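Local coordinates for F-actin-capping protein subunit alpha (Dictyostelium discoideum, PDB 4AKR), which binds the fast-growing barbed ends of actin filaments independently of calcium, blocking subunit exchange there without severing the filaments, at residues Q60-S65 and T98-A103; T69-I74 and A136-K141; D81-Q86 and E121-C126. All blocks are in the same frame, centred on the assembly; numbering follows the deposited sequence.

Contact 1. Residues Q60-S65 and T98-A103; sequences QTSKGS and TGERSA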
ATOM      1  N   GLN A  60      27.807   1.080  -1.328  1.00 21.64           N
ATOM      2  CA  GLN A  60      29.029   0.825  -0.576  1.00 21.41           C
ATOM      3  C   GLN A  60      30.183   1.268  -1.443  1.00 20.45           C
ATOM      4  O   GLN A  60      30.252   0.891  -2.610  1.00 20.02           O
ATOM      5  CB  GLN A  60      29.200  -0.663  -0.258  1.00 21.33           C
ATOM      6  CG  GLN A  60      28.223  -1.232   0.745  1.00 23.73           C
ATOM      7  CD  GLN A  60      28.280  -0.535   2.093  1.00 25.60           C
ATOM      8  OE1 GLN A  60      29.347  -0.135   2.556  1.00 26.39           O
ATOM      9  NE2 GLN A  60      27.127  -0.408   2.742  1.00 25.42           N
ATOM     10  N   THR A  61      31.063   2.095  -0.883  1.00 19.75           N
ATOM     11  CA  THR A  61      32.244   2.555  -1.601  1.00 20.25           C
ATOM     12  C   THR A  61      33.442   2.062  -0.798  1.00 20.91           C
ATOM     13  O   THR A  61      33.280   1.512   0.289  1.00 19.32           O
ATOM     14  CB  THR A  61      32.334   4.092  -1.689  1.00 20.46           C
ATOM     15  OG1 THR A  61      32.610   4.628  -0.388  1.00 19.17           O
ATOM     16  CG2 THR A  61      31.044   4.678  -2.233  1.00 19.10           C
ATOM     17  N   SER A  62      34.638   2.267  -1.333  1.00 20.99           N
ATOM     18  CA  SER A  62      35.855   1.838  -0.654  1.00 23.01           C
ATOM     19  C   SER A  62      36.034   2.534   0.696  1.00 21.95           C
ATOM     20  O   SER A  62      36.735   2.027   1.573  1.00 22.13           O
ATOM     21  CB  SER A  62      37.077   2.115  -1.539  1.00 22.75           C
ATOM     22  OG  SER A  62      36.979   1.426  -2.780  1.00 23.94           O
ATOM     23  N   LYS A  63      35.386   3.683   0.861  1.00 21.88           N
ATOM     24  CA  LYS A  63      35.493   4.461   2.094  1.00 22.22           C
ATOM     25  C   LYS A  63      34.278   4.385   2.996  1.00 21.25           C
ATOM     26  O   LYS A  63      34.199   5.109   3.989  1.00 22.16           O
ATOM     27  CB  LYS A  63      35.760   5.929   1.769  1.00 23.07           C
ATOM     28  CG  LYS A  63      37.150   6.212   1.262  1.00 27.18           C
ATOM     29  CD  LYS A  63      37.252   7.635   0.756  1.00 29.70           C
ATOM     30  CE  LYS A  63      38.671   7.960   0.364  1.00 32.10           C
ATOM     31  NZ  LYS A  63      39.557   7.834   1.550  1.00 36.93           N
ATOM     32  N   GLY A  64      33.328   3.523   2.655  1.00 19.85           N
ATOM     33  CA  GLY A  64      32.133   3.403   3.468  1.00 18.90           C
ATOM     34  C   GLY A  64      30.853   3.638   2.685  1.00 18.32           C
ATOM     35  O   GLY A  64      30.879   3.877   1.477  1.00 16.72           O
ATOM     36  N   SER A  65      29.729   3.593   3.389  1.00 18.14           N
ATOM     37  CA  SER A  65      28.422   3.778   2.775  1.00 18.20           C
ATOM     38  C   SER A  65      28.134   5.223   2.376  1.00 17.30           C
ATOM     39  O   SER A  65      28.694   6.157   2.944  1.00 16.83           O
ATOM     40  CB  SER A  65      27.343   3.281   3.733  1.00 20.03           C
ATOM     41  OG  SER A  65      27.470   3.910   4.993  1.00 22.81           O
ATOM     42  N   THR A  98      30.027   2.353 -10.347  1.00 29.01           N
ATOM     43  CA  THR A  98      30.998   2.017 -11.383  1.00 29.52           C
ATOM     44  C   THR A  98      32.248   2.883 -11.330  1.00 29.96           C
ATOM     45  O   THR A  98      33.182   2.681 -12.112  1.00 30.55           O
ATOM     46  CB  THR A  98      30.393   2.185 -12.778  1.00 29.71           C
ATOM     47  OG1 THR A  98      30.127   3.576 -13.017  1.00 30.39           O
ATOM     48  CG2 THR A  98      29.102   1.383 -12.892  1.00 30.13           C
ATOM     49  N   GLY A  99      32.256   3.854 -10.424  1.00 28.54           N
ATOM     50  CA  GLY A  99      33.401   4.734 -10.302  1.00 27.94           C
ATOM     51  C   GLY A  99      33.518   5.395  -8.942  1.00 27.65           C
ATOM     52  O   GLY A  99      32.527   5.584  -8.236  1.00 27.99           O
ATOM     53  N   GLU A 100      34.747   5.734  -8.574  1.00 25.82           N
ATOM     54  CA  GLU A 100      35.027   6.386  -7.305  1.00 24.93           C
ATOM     55  C   GLU A 100      36.271   7.253  -7.482  1.00 24.61           C
ATOM     56  O   GLU A 100      37.337   6.754  -7.842  1.00 26.07           O
ATOM     57  CB  GLU A 100      35.260   5.341  -6.203  1.00 24.06           C
ATOM     58  CG  GLU A 100      33.993   4.708  -5.627  1.00 23.56           C
ATOM     59  CD  GLU A 100      34.290   3.524  -4.702  1.00 24.88           C
ATOM     60  OE1 GLU A 100      35.217   3.613  -3.870  1.00 25.00           O
ATOM     61  OE2 GLU A 100      33.588   2.499  -4.799  1.00 25.36           O
ATOM     62  N   ARG A 101      36.129   8.552  -7.251  1.00 24.16           N
ATOM     63  CA  ARG A 101      37.254   9.467  -7.372  1.00 23.40           C
ATOM     64  C   ARG A 101      37.162  10.576  -6.337  1.00 23.09           C
ATOM     65  O   ARG A 101      36.119  10.781  -5.720  1.00 21.86           O
ATOM     66  CB  ARG A 101      37.308  10.084  -8.774  1.00 21.81           C
ATOM     67  CG  ARG A 101      36.208  11.088  -9.086  1.00 21.64           C
ATOM     68  CD  ARG A 101      36.528  11.788 -10.397  1.00 20.70           C
ATOM     69  NE  ARG A 101      35.481  12.684 -10.877  1.00 20.67           N
ATOM     70  CZ  ARG A 101      35.264  13.916 -10.428  1.00 22.89           C
ATOM     71  NH1 ARG A 101      36.018  14.423  -9.465  1.00 25.67           N
ATOM     72  NH2 ARG A 101      34.303  14.656 -10.971  1.00 23.67           N
ATOM     73  N   SER A 102      38.268  11.282  -6.151  1.00 22.59           N
ATOM     74  CA  SER A 102      38.330  12.382  -5.210  1.00 22.23           C
ATOM     75  C   SER A 102      37.636  13.592  -5.812  1.00 23.56           C
ATOM     76  O   SER A 102      37.701  13.815  -7.026  1.00 23.33           O
ATOM     77  CB  SER A 102      39.784  12.748  -4.929  1.00 22.59           C
ATOM     78  OG  SER A 102      40.508  11.637  -4.460  1.00 23.23           O
ATOM     79  N   ALA A 103      36.971  14.374  -4.972  1.00 24.10           N
ATOM     80  CA  ALA A 103      36.310  15.578  -5.463  1.00 25.12           C
ATOM     81  C   ALA A 103      37.424  16.549  -5.868  1.00 25.99           C
ATOM     82  O   ALA A 103      38.512  16.527  -5.301  1.00 26.48           O
ATOM     83  CB  ALA A 103      35.442  16.190  -4.371  1.00 22.90           C
TER
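Glu100 OE1 is gripped twice by one residue: the backbone N of Ser62 donates to it at 2.9 Å, and the hydroxyl OG of the same serine reaches it at 3.0 Å. The hydrogen bond from Ser62 N is nearly straight, 169° at the hydrogen. Both donors meet the syn side of the oxygen, but from opposite faces of the carboxylate plane, each tilted well out of it. Serine suits this place because its hydroxyl, set beside its own backbone N (chi1 -59°), can serve the same acceptor as that N. The glutamate supplies length: its chain runs extended beyond CG, which carries the carboxylate across to the tip of a turn. On the way Glu100 CD passes Thr61 CB at 3.6 Å, while the second oxygen, OE2, rests against Thr61 CA. With an alanine in place of Glu100, the N-H and hydroxyl of Ser62 would probably lose their shared acceptor, and a gap would be likely to open beside Thr61. The turn has its own internal support. Residues Thr61 to Gly64 form a type I turn, and Gly64 O receives both the backbone N of Thr61 at 3.0 Å and the hydroxyl Thr61 OG1 at 2.7 Å. That hydroxyl also accepts from Lys63 N in an ST turn, a job for which threonine's short hydroxyl arm is well placed. Gly64 takes backbone angles at which a side chain would press on the preceding carbonyl. The contact lies at the surface, joining the turn between strands 58-61 and 64-67 to strand 96-102, which is outermost in its four-stranded sheet within this chain. Strand 96-102 pairs with strand 86-91, where Thr98 and Gly99 together face Thr89 in a classic beta bulge; Thr61 also packs on Ile88 of that strand.

Contact 2. Residues T69-I74 and A136-K141; sequences TKEGEI and AVYGTK
Tyr138 projects from strand 134-142 to meet the bend at Thr69-Gly72, and its hydroxyl OH lies 2.8 Å from Thr69 OG1 in a hydrogen bond that either oxygen could donate. The packing is tight beside Gly72, whose CA sits 3.4 Å from Tyr138 CE1. A beta carbon at Gly72 would run into the tyrosine hydroxyl, so the lack of a side chain allows the backbone to press this close. Over one face of the ring the peptide between Glu71 and Gly72 places Glu71 O 4.0 Å above the ring centre and Gly72 N nearer the rim. Glu71 CG packs at 3.4 Å against Tyr138 CD2, and the looser side begins beyond it, where the carboxylate of this partly exposed residue takes no part in the close packing. A bend at chi2 (60°) turns the chain there, and the carboxylate plane stands 62° from the ring. The buried tyrosine thus serves two ends, its ring filling space against backbone and methylene groups. Its hydroxyl and that of Thr69 satisfy one another, Gly72 N adding a weak bond to Thr69 OG1, and a polar bond thereby closes the end of a largely nonpolar ring contact.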
ATOM      1  N   THR A  69      21.253  10.548  -4.102  1.00 20.28           N
ATOM      2  CA  THR A  69      20.128  11.481  -4.012  1.00 21.16           C
ATOM      3  C   THR A  69      20.180  12.525  -5.114  1.00 21.07           C
ATOM      4  O   THR A  69      21.186  12.649  -5.808  1.00 21.83           O
ATOM      5  CB  THR A  69      20.148  12.244  -2.685  1.00 21.44           C
ATOM      6  OG1 THR A  69      21.170  13.252  -2.740  1.00 21.61           O
ATOM      7  CG2 THR A  69      20.435  11.291  -1.523  1.00 19.38           C
ATOM      8  N   LYS A  70      19.098  13.281  -5.269  1.00 20.99           N
ATOM      9  CA  LYS A  70      19.057  14.319  -6.293  1.00 21.73           C
ATOM     10  C   LYS A  70      19.863  15.511  -5.812  1.00 21.99           C
ATOM     11  O   LYS A  70      20.415  16.256  -6.616  1.00 22.04           O
ATOM     12  CB  LYS A  70      17.625  14.771  -6.574  1.00 22.98           C
ATOM     13  CG  LYS A  70      16.706  13.689  -7.129  1.00 26.18           C
ATOM     14  CD  LYS A  70      15.296  14.235  -7.361  1.00 28.31           C
ATOM     15  CE  LYS A  70      14.294  13.126  -7.689  1.00 30.31           C
ATOM     16  NZ  LYS A  70      12.919  13.678  -7.894  1.00 33.33           N
ATOM     17  N   GLU A  71      19.931  15.692  -4.496  1.00 21.91           N
ATOM     18  CA  GLU A  71      20.677  16.814  -3.946  1.00 24.40           C
ATOM     19  C   GLU A  71      22.183  16.639  -4.092  1.00 24.49           C
ATOM     20  O   GLU A  71      22.928  17.615  -4.026  1.00 25.44           O
ATOM     21  CB  GLU A  71      20.338  17.037  -2.475  1.00 26.06           C
ATOM     22  CG  GLU A  71      21.023  18.278  -1.905  1.00 29.79           C
ATOM     23  CD  GLU A  71      20.629  19.553  -2.634  1.00 31.71           C
ATOM     24  OE1 GLU A  71      19.523  19.598  -3.219  1.00 34.10           O
ATOM     25  OE2 GLU A  71      21.420  20.518  -2.615  1.00 31.49           O
ATOM     26  N   GLY A  72      22.631  15.404  -4.285  1.00 23.99           N
ATOM     27  CA  GLY A  72      24.053  15.163  -4.448  1.00 23.97           C
ATOM     28  C   GLY A  72      24.397  14.865  -5.896  1.00 25.83           C
ATOM     29  O   GLY A  72      25.552  14.591  -6.233  1.00 25.91           O
ATOM     30  N   GLU A  73      23.383  14.914  -6.754  1.00 24.57           N
ATOM     31  CA  GLU A  73      23.554  14.639  -8.176  1.00 25.57           C
ATOM     32  C   GLU A  73      24.341  15.747  -8.885  1.00 25.29           C
ATOM     33  O   GLU A  73      23.930  16.899  -8.897  1.00 23.45           O
ATOM     34  CB  GLU A  73      22.172  14.463  -8.825  1.00 26.41           C
ATOM     35  CG  GLU A  73      22.199  14.025 -10.278  1.00 28.32           C
ATOM     36  CD  GLU A  73      20.833  13.560 -10.770  1.00 29.74           C
ATOM     37  OE1 GLU A  73      20.323  12.555 -10.240  1.00 30.94           O
ATOM     38  OE2 GLU A  73      20.270  14.194 -11.684  1.00 29.86           O
ATOM     39  N   ILE A  74      25.483  15.389  -9.465  1.00 26.25           N
ATOM     40  CA  ILE A  74      26.320  16.350 -10.178  1.00 27.52           C
ATOM     41  C   ILE A  74      26.039  16.195 -11.666  1.00 27.83           C
ATOM     42  O   ILE A  74      25.963  17.169 -12.414  1.00 27.43           O
ATOM     43  CB  ILE A  74      27.819  16.078  -9.938  1.00 27.87           C
ATOM     44  CG1 ILE A  74      28.127  16.121  -8.440  1.00 28.08           C
ATOM     45  CG2 ILE A  74      28.651  17.110 -10.673  1.00 27.67           C
ATOM     46  CD1 ILE A  74      29.541  15.696  -8.090  1.00 27.70           C
ATOM     47  N   ALA A 136      23.710  11.777   4.657  1.00 15.88           N
ATOM     48  CA  ALA A 136      24.392  12.591   3.664  1.00 16.49           C
ATOM     49  C   ALA A 136      24.092  14.068   3.935  1.00 18.40           C
ATOM     50  O   ALA A 136      22.931  14.464   4.054  1.00 20.29           O
ATOM     51  CB  ALA A 136      23.936  12.201   2.268  1.00 15.87           C
ATOM     52  N   VAL A 137      25.144  14.874   4.046  1.00 18.60           N
ATOM     53  CA  VAL A 137      25.005  16.300   4.302  1.00 18.60           C
ATOM     54  C   VAL A 137      25.694  17.113   3.205  1.00 19.74           C
ATOM     55  O   VAL A 137      26.904  17.005   2.991  1.00 20.47           O
ATOM     56  CB  VAL A 137      25.603  16.676   5.673  1.00 19.38           C
ATOM     57  CG1 VAL A 137      25.353  18.158   5.965  1.00 17.29           C
ATOM     58  CG2 VAL A 137      24.986  15.807   6.762  1.00 17.57           C
ATOM     59  N   TYR A 138      24.901  17.924   2.516  1.00 18.71           N
ATOM     60  CA  TYR A 138      25.378  18.750   1.419  1.00 18.12           C
ATOM     61  C   TYR A 138      25.347  20.219   1.821  1.00 19.38           C
ATOM     62  O   TYR A 138      24.657  20.595   2.761  1.00 19.46           O
ATOM     63  CB  TYR A 138      24.479  18.546   0.206  1.00 16.68           C
ATOM     64  CG  TYR A 138      24.265  17.098  -0.170  1.00 17.85           C
ATOM     65  CD1 TYR A 138      25.259  16.373  -0.831  1.00 17.20           C
ATOM     66  CD2 TYR A 138      23.058  16.457   0.111  1.00 18.51           C
ATOM     67  CE1 TYR A 138      25.049  15.038  -1.211  1.00 18.35           C
ATOM     68  CE2 TYR A 138      22.835  15.122  -0.260  1.00 16.36           C
ATOM     69  CZ  TYR A 138      23.830  14.424  -0.925  1.00 17.41           C
ATOM     70  OH  TYR A 138      23.597  13.135  -1.343  1.00 16.07           O
ATOM     71  N   GLY A 139      26.100  21.048   1.107  1.00 21.03           N
ATOM     72  CA  GLY A 139      26.122  22.467   1.410  1.00 22.28           C
ATOM     73  C   GLY A 139      26.219  23.310   0.154  1.00 23.65           C
ATOM     74  O   GLY A 139      26.768  22.865  -0.855  1.00 23.11           O
ATOM     75  N   THR A 140      25.687  24.527   0.211  1.00 24.80           N
ATOM     76  CA  THR A 140      25.731  25.426  -0.935  1.00 27.74           C
ATOM     77  C   THR A 140      25.323  26.839  -0.534  1.00 28.75           C
ATOM     78  O   THR A 140      24.566  27.029   0.422  1.00 28.74           O
ATOM     79  CB  THR A 140      24.798  24.949  -2.053  1.00 29.33           C
ATOM     80  OG1 THR A 140      24.985  25.767  -3.213  1.00 32.35           O
ATOM     81  CG2 THR A 140      23.350  25.052  -1.612  1.00 31.40           C
ATOM     82  N   LYS A 141      25.840  27.824  -1.261  1.00 29.25           N
ATOM     83  CA  LYS A 141      25.535  29.224  -0.998  1.00 30.74           C
ATOM     84  C   LYS A 141      24.265  29.650  -1.722  1.00 31.18           C
ATOM     85  O   LYS A 141      24.086  29.361  -2.908  1.00 31.85           O
ATOM     86  CB  LYS A 141      26.690  30.124  -1.454  1.00 30.85           C
ATOM     87  CG  LYS A 141      27.935  30.045  -0.588  1.00 32.03           C
ATOM     88  CD  LYS A 141      29.070  30.881  -1.163  1.00 32.77           C
ATOM     89  CE  LYS A 141      29.593  30.293  -2.467  1.00 31.59           C
ATOM     90  NZ  LYS A 141      30.261  28.989  -2.250  1.00 32.02           N
TER

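Contact 3. Residues D81-Q86 and E121-C126; sequences DPKNKQ and EATKYC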
ATOM      1  N   ASP A  81      29.774  12.930  -2.508  1.00 20.47           N
ATOM      2  CA  ASP A  81      29.795  12.398  -1.155  1.00 21.42           C
ATOM      3  C   ASP A  81      30.797  13.269  -0.405  1.00 21.53           C
ATOM      4  O   ASP A  81      31.968  12.920  -0.281  1.00 22.26           O
ATOM      5  CB  ASP A  81      30.237  10.930  -1.180  1.00 22.30           C
ATOM      6  CG  ASP A  81      30.440  10.358   0.204  1.00 23.17           C
ATOM      7  OD1 ASP A  81      29.833  10.878   1.164  1.00 27.81           O
ATOM      8  OD2 ASP A  81      31.200   9.377   0.334  1.00 23.29           O
ATOM      9  N   PRO A  82      30.340  14.429   0.093  1.00 21.42           N
ATOM     10  CA  PRO A  82      31.145  15.406   0.830  1.00 20.68           C
ATOM     11  C   PRO A  82      31.922  14.846   2.009  1.00 21.54           C
ATOM     12  O   PRO A  82      33.078  15.212   2.233  1.00 21.40           O
ATOM     13  CB  PRO A  82      30.112  16.449   1.268  1.00 21.27           C
ATOM     14  CG  PRO A  82      29.076  16.369   0.201  1.00 21.62           C
ATOM     15  CD  PRO A  82      28.940  14.881   0.003  1.00 21.17           C
ATOM     16  N   LYS A  83      31.282  13.958   2.761  1.00 21.39           N
ATOM     17  CA  LYS A  83      31.912  13.370   3.925  1.00 20.96           C
ATOM     18  C   LYS A  83      33.266  12.754   3.596  1.00 20.66           C
ATOM     19  O   LYS A  83      34.223  12.933   4.335  1.00 21.64           O
ATOM     20  CB  LYS A  83      30.996  12.313   4.543  1.00 22.51           C
ATOM     21  CG  LYS A  83      31.543  11.707   5.827  1.00 24.83           C
ATOM     22  CD  LYS A  83      30.596  10.678   6.407  1.00 26.57           C
ATOM     23  CE  LYS A  83      29.298  11.321   6.846  1.00 29.16           C
ATOM     24  NZ  LYS A  83      28.315  10.288   7.311  1.00 34.37           N
ATOM     25  N   ASN A  84      33.343  12.034   2.482  1.00 21.24           N
ATOM     26  CA  ASN A  84      34.576  11.379   2.079  1.00 20.45           C
ATOM     27  C   ASN A  84      35.242  12.081   0.900  1.00 21.42           C
ATOM     28  O   ASN A  84      36.083  11.495   0.212  1.00 20.96           O
ATOM     29  CB  ASN A  84      34.291   9.919   1.732  1.00 21.40           C
ATOM     30  CG  ASN A  84      33.601   9.180   2.858  1.00 22.30           C
ATOM     31  OD1 ASN A  84      32.456   8.745   2.723  1.00 25.57           O
ATOM     32  ND2 ASN A  84      34.288   9.039   3.982  1.00 21.62           N
ATOM     33  N   LYS A  85      34.872  13.340   0.681  1.00 20.27           N
ATOM     34  CA  LYS A  85      35.435  14.136  -0.402  1.00 20.09           C
ATOM     35  C   LYS A  85      35.595  13.336  -1.683  1.00 21.18           C
ATOM     36  O   LYS A  85      36.701  13.227  -2.221  1.00 22.44           O
ATOM     37  CB  LYS A  85      36.795  14.700   0.008  1.00 20.73           C
ATOM     38  CG  LYS A  85      36.741  15.696   1.159  1.00 20.80           C
ATOM     39  CD  LYS A  85      38.062  16.429   1.298  1.00 20.49           C
ATOM     40  CE  LYS A  85      39.115  15.587   1.979  1.00 21.01           C
ATOM     41  NZ  LYS A  85      38.886  15.591   3.451  1.00 24.48           N
ATOM     42  N   GLN A  86      34.499  12.773  -2.177  1.00 19.37           N
ATOM     43  CA  GLN A  86      34.566  11.987  -3.396  1.00 19.08           C
ATOM     44  C   GLN A  86      33.341  12.122  -4.287  1.00 19.61           C
ATOM     45  O   GLN A  86      32.293  12.620  -3.877  1.00 18.92           O
ATOM     46  CB  GLN A  86      34.799  10.506  -3.064  1.00 18.64           C
ATOM     47  CG  GLN A  86      33.693   9.837  -2.265  1.00 20.78           C
ATOM     48  CD  GLN A  86      34.010   8.380  -1.941  1.00 23.73           C
ATOM     49  OE1 GLN A  86      33.247   7.699  -1.256  1.00 24.16           O
ATOM     50  NE2 GLN A  86      35.140   7.899  -2.437  1.00 23.38           N
ATOM     51  N   GLU A 121      27.056  16.222  13.423  1.00 16.72           N
ATOM     52  CA  GLU A 121      25.801  16.033  14.132  1.00 15.96           C
ATOM     53  C   GLU A 121      24.859  15.047  13.435  1.00 15.60           C
ATOM     54  O   GLU A 121      24.225  14.217  14.092  1.00 14.92           O
ATOM     55  CB  GLU A 121      25.112  17.389  14.330  1.00 15.65           C
ATOM     56  CG  GLU A 121      25.929  18.375  15.156  1.00 17.19           C
ATOM     57  CD  GLU A 121      26.314  17.809  16.515  1.00 19.61           C
ATOM     58  OE1 GLU A 121      25.406  17.364  17.261  1.00 20.54           O
ATOM     59  OE2 GLU A 121      27.522  17.810  16.842  1.00 18.77           O
ATOM     60  N   ALA A 122      24.771  15.129  12.110  1.00 14.92           N
ATOM     61  CA  ALA A 122      23.903  14.218  11.372  1.00 15.15           C
ATOM     62  C   ALA A 122      24.365  12.776  11.576  1.00 15.95           C
ATOM     63  O   ALA A 122      23.551  11.864  11.729  1.00 14.19           O
ATOM     64  CB  ALA A 122      23.912  14.568   9.888  1.00 14.47           C
ATOM     65  N   THR A 123      25.679  12.579  11.598  1.00 16.12           N
ATOM     66  CA  THR A 123      26.244  11.252  11.782  1.00 16.29           C
ATOM     67  C   THR A 123      25.850  10.663  13.136  1.00 17.23           C
ATOM     68  O   THR A 123      25.324   9.550  13.194  1.00 16.63           O
ATOM     69  CB  THR A 123      27.790  11.285  11.636  1.00 17.79           C
ATOM     70  OG1 THR A 123      28.133  11.801  10.343  1.00 18.82           O
ATOM     71  CG2 THR A 123      28.368   9.893  11.757  1.00 18.44           C
ATOM     72  N   LYS A 124      26.086  11.405  14.217  1.00 16.20           N
ATOM     73  CA  LYS A 124      25.724  10.943  15.561  1.00 16.47           C
ATOM     74  C   LYS A 124      24.210  10.745  15.700  1.00 16.33           C
ATOM     75  O   LYS A 124      23.748   9.767  16.289  1.00 20.00           O
ATOM     76  CB  LYS A 124      26.201  11.947  16.620  1.00 15.03           C
ATOM     77  CG  LYS A 124      27.720  12.088  16.698  1.00 18.87           C
ATOM     78  CD  LYS A 124      28.171  13.139  17.734  1.00 17.79           C
ATOM     79  CE  LYS A 124      27.879  14.561  17.277  1.00 16.23           C
ATOM     80  NZ  LYS A 124      28.491  15.611  18.161  1.00 14.55           N
ATOM     81  N   TYR A 125      23.438  11.685  15.176  1.00 16.75           N
ATOM     82  CA  TYR A 125      21.988  11.587  15.247  1.00 17.35           C
ATOM     83  C   TYR A 125      21.533  10.315  14.539  1.00 16.94           C
ATOM     84  O   TYR A 125      20.722   9.561  15.055  1.00 17.54           O
ATOM     85  CB  TYR A 125      21.342  12.807  14.589  1.00 14.80           C
ATOM     86  CG  TYR A 125      19.828  12.775  14.601  1.00 17.20           C
ATOM     87  CD1 TYR A 125      19.118  12.818  15.801  1.00 15.66           C
ATOM     88  CD2 TYR A 125      19.106  12.674  13.409  1.00 16.51           C
ATOM     89  CE1 TYR A 125      17.723  12.756  15.811  1.00 16.72           C
ATOM     90  CE2 TYR A 125      17.713  12.613  13.407  1.00 18.66           C
ATOM     91  CZ  TYR A 125      17.028  12.652  14.611  1.00 17.28           C
ATOM     92  OH  TYR A 125      15.657  12.567  14.610  1.00 18.16           O
ATOM     93  N   CYS A 126      22.075  10.090  13.351  1.00 19.37           N
ATOM     94  CA  CYS A 126      21.755   8.926  12.535  1.00 19.45           C
ATOM     95  C   CYS A 126      22.127   7.622  13.258  1.00 19.03           C
ATOM     96  O   CYS A 126      21.350   6.661  13.270  1.00 17.33           O
ATOM     97  CB  CYS A 126      22.499   9.045  11.201  1.00 20.94           C
ATOM     98  SG  CYS A 126      21.988   7.908   9.901  1.00 27.36           S
TER
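With CG anti to the backbone N (chi1 -176°) and chi2 extended (179°), the chain of Lys83 bends at chi3 (-65°) and sends its amine toward helix 112-129, where the hydroxyl of Thr123 sits beside its own backbone N. The two side chains approach at a slant, and Lys83 NZ ends 3.4 Å from Thr123 OG1, a long and weak hydrogen bond, with Lys83 CE 3.7 Å from the same oxygen. The stronger partner of the threonine hydroxyl is Asp119 O, one helical turn earlier, a bond that threonine readily makes within a helix. The amine has other weak neighbours in Asp119 OD1 and Ser135 OG, so its charge is probably shared loosely among several oxygens. A lysine suits this exposed place, because its long flexible chain can bridge the 9.9 Å between Lys83 CA and Thr123 CA. On the helix, Glu121 OE2 and Lys124 NZ form a salt bridge of 2.7 Å, while Ala122 and Cys126 pack on strand 145-158. The loop carrying Lys83 links strands 78-81 and 86-91 in a beta hairpin: Asp81 N bonds to Gln86 O at 2.9 Å and Gln86 N returns to Asp81 O. Lys85, in the left-handed region, shares Asp81 with Gln86, which makes the hairpin's end a G1 beta bulge.

From the N terminus, the chain first gives the turn 60-65, then the bend 69-74 and the hairpin loop 81-86; their partners follow as 98-103, 121-126 and 136-141, which close contacts 1, 3 and 2, so the last two are reversed. Contact 1 therefore crosses both others, its loop closing before theirs, whereas contact 3 is nested inside the loop closed by contact 2. Contact 1 ties the small hairpin to the edge of the four-stranded sheet, contact 2 ties the bend to the outermost strand 134-142 of the five-stranded sheet, and contact 3 reaches lightly from the hairpin loop to helix 112-129. Ala103 N and Lys85 O join contacts 1 and 3, while Val137 packs on Ala122 between contacts 2 and 3.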